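Local coordinates for uncharacterized protein (PDB 4K61) that is of unknown function but belongs to the PepSY-like, putative beta-lactamase-inhibitor-like family, built on an antiparallel sheet, at residues Thr57-Glu60 with Glu64-Pro67. Sequence-based numbering, arbitrary orientation.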
ATOM      1  N   THR A  57      -1.344   2.875  -3.816  1.00 18.07           N
ATOM      2  CA  THR A  57      -0.699   3.174  -5.094  1.00 16.49           C
ATOM      3  C   THR A  57       0.791   2.883  -4.968  1.00 18.23           C
ATOM      4  O   THR A  57       1.472   3.344  -4.043  1.00 16.88           O
ATOM      5  CB  THR A  57      -0.904   4.657  -5.432  1.00 19.17           C
ATOM      6  OG1 THR A  57      -2.306   4.930  -5.477  1.00 17.57           O
ATOM      7  CG2 THR A  57      -0.281   5.029  -6.746  1.00 20.29           C
ATOM      8  N   ASP A  58       1.277   2.054  -5.877  1.00 18.05           N
ATOM      9  CA  ASP A  58       2.660   1.615  -5.864  1.00 20.95           C
ATOM     10  C   ASP A  58       3.472   2.656  -6.570  1.00 20.06           C
ATOM     11  O   ASP A  58       3.562   2.694  -7.780  1.00 23.72           O
ATOM     12  CB  ASP A  58       2.797   0.258  -6.541  1.00 23.81           C
ATOM     13  CG  ASP A  58       4.194  -0.317  -6.428  1.00 31.40           C
ATOM     14  OD1 ASP A  58       5.089   0.365  -5.906  1.00 30.93           O
ATOM     15  OD2 ASP A  58       4.400  -1.468  -6.873  1.00 34.10           O
ATOM     16  N   TRP A  59       4.067   3.522  -5.772  1.00 20.48           N
ATOM     17  CA  TRP A  59       4.869   4.602  -6.283  1.00 20.40           C
ATOM     18  C   TRP A  59       6.223   4.134  -6.788  1.00 24.77           C
ATOM     19  O   TRP A  59       6.816   4.777  -7.635  1.00 26.39           O
ATOM     20  CB  TRP A  59       5.061   5.650  -5.191  1.00 19.88           C
ATOM     21  CG  TRP A  59       3.985   6.704  -5.100  1.00 19.41           C
ATOM     22  CD1 TRP A  59       3.114   7.114  -6.087  1.00 20.20           C
ATOM     23  CD2 TRP A  59       3.757   7.575  -4.004  1.00 20.13           C
ATOM     24  NE1 TRP A  59       2.313   8.133  -5.623  1.00 20.92           N
ATOM     25  CE2 TRP A  59       2.707   8.455  -4.363  1.00 20.96           C
ATOM     26  CE3 TRP A  59       4.358   7.721  -2.755  1.00 20.42           C
ATOM     27  CZ2 TRP A  59       2.225   9.442  -3.497  1.00 21.80           C
ATOM     28  CZ3 TRP A  59       3.869   8.651  -1.896  1.00 21.71           C
ATOM     29  CH2 TRP A  59       2.817   9.530  -2.270  1.00 21.94           C
ATOM     30  N   GLU A  60       6.697   3.013  -6.259  1.00 26.81           N
ATOM     31  CA  GLU A  60       7.930   2.350  -6.652  1.00 34.16           C
ATOM     32  C   GLU A  60       9.214   3.035  -6.167  1.00 41.50           C
ATOM     33  O   GLU A  60      10.096   2.354  -5.619  1.00 48.38           O
ATOM     34  CB  GLU A  60       7.974   2.059  -8.151  1.00 39.84           C
ATOM     35  CG  GLU A  60       7.204   0.806  -8.495  1.00 49.06           C
ATOM     36  CD  GLU A  60       6.995   0.636  -9.978  1.00 59.63           C
ATOM     37  OE1 GLU A  60       7.965   0.839 -10.743  1.00 64.79           O
ATOM     38  OE2 GLU A  60       5.863   0.286 -10.365  1.00 73.64           O
ATOM     39  N   GLU A  64       8.391   9.989  -5.735  1.00 27.02           N
ATOM     40  CA  GLU A  64       6.965  10.313  -5.640  1.00 25.93           C
ATOM     41  C   GLU A  64       6.499  10.802  -4.282  1.00 23.60           C
ATOM     42  O   GLU A  64       5.369  11.287  -4.177  1.00 23.78           O
ATOM     43  CB  GLU A  64       6.137   9.092  -6.012  1.00 23.94           C
ATOM     44  CG  GLU A  64       6.365   8.583  -7.426  1.00 25.17           C
ATOM     45  CD  GLU A  64       5.785   9.502  -8.487  1.00 30.16           C
ATOM     46  OE1 GLU A  64       4.970  10.385  -8.166  1.00 34.86           O
ATOM     47  OE2 GLU A  64       6.116   9.333  -9.667  1.00 34.10           O
ATOM     48  N   VAL A  65       7.361  10.741  -3.274  1.00 22.66           N
ATOM     49  CA  VAL A  65       6.925  11.073  -1.920  1.00 22.95           C
ATOM     50  C   VAL A  65       7.016  12.571  -1.664  1.00 25.33           C
ATOM     51  O   VAL A  65       7.737  13.286  -2.346  1.00 27.97           O
ATOM     52  CB  VAL A  65       7.693  10.262  -0.840  1.00 21.38           C
ATOM     53  CG1 VAL A  65       7.665   8.767  -1.146  1.00 21.55           C
ATOM     54  CG2 VAL A  65       9.118  10.751  -0.635  1.00 24.21           C
ATOM     55  N   PRO A  66       6.234  13.056  -0.691  1.00 26.71           N
ATOM     56  CA  PRO A  66       6.432  14.429  -0.285  1.00 27.96           C
ATOM     57  C   PRO A  66       7.870  14.692   0.176  1.00 27.78           C
ATOM     58  O   PRO A  66       8.458  13.856   0.853  1.00 27.13           O
ATOM     59  CB  PRO A  66       5.444  14.592   0.877  1.00 28.43           C
ATOM     60  CG  PRO A  66       4.363  13.579   0.614  1.00 26.03           C
ATOM     61  CD  PRO A  66       5.132  12.399   0.038  1.00 24.32           C
ATOM     62  N   PRO A  67       8.427  15.877  -0.140  1.00 30.44           N
ATOM     63  CA  PRO A  67       9.742  16.248   0.369  1.00 32.34           C
ATOM     64  C   PRO A  67       9.943  16.003   1.875  1.00 32.31           C
ATOM     65  O   PRO A  67      11.003  15.521   2.280  1.00 32.44           O
ATOM     66  CB  PRO A  67       9.827  17.750   0.034  1.00 35.81           C
ATOM     67  CG  PRO A  67       8.997  17.894  -1.188  1.00 35.99           C
ATOM     68  CD  PRO A  67       7.866  16.916  -1.018  1.00 33.04           C
TER
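Trp59 and Glu64 face each other across a turn of the chain, their CA atoms 6.1 Å apart, where strand 52-58 has just ended and the backbone swings aside on its way to helix 67-75; no hydrogen bond joins the two segments. The indole of Trp59 reaches across to 64-66 and touches all three residues. Over the five-membered ring, on one face of the indole, sits the methylene of Glu64: its CB lies 3.5 Å from the ring centroid and 17° off the normal, a well-aligned CH-pi contact. The closest approach is Glu64 CB to Trp59 CG, 3.3 Å. Because Glu64 CG is anti to the carbonyl carbon (chi1 -61°), it passes 3.8 Å from Trp59 CD1, and the bend at chi2 keeps the carboxylate above the CD1-NE1 border, Glu64 OE1 4.3 Å from Trp59 NE1 and its plane 29° from the ring's. Glutamate suits this partly exposed position: its methylenes make the close contact, while the charge lies higher, toward the N-H side, where the indole dipole would probably ease it. The backbone of 64-65 covers the same face toward the six-membered ring, with Glu64 O 3.6 Å from Trp59 CH2. Val65 turns CG1 against the benzo part, 3.8 Å from Trp59 CE3, and its compact branched side chain is buried, also touching Val86 and Val98. Farther along, Pro66 CD comes obliquely to 4.3 Å from Trp59 CH2; the rigid ring offers an apolar edge and restricts phi at the N-cap of the helix. Trp59 also stacks with Trp88, and a Glu60-Val86 backbone bond helps tie the turn to the sheet. Between these two segments, attraction is dispersion and CH-pi across one indole, in place of directional bonds.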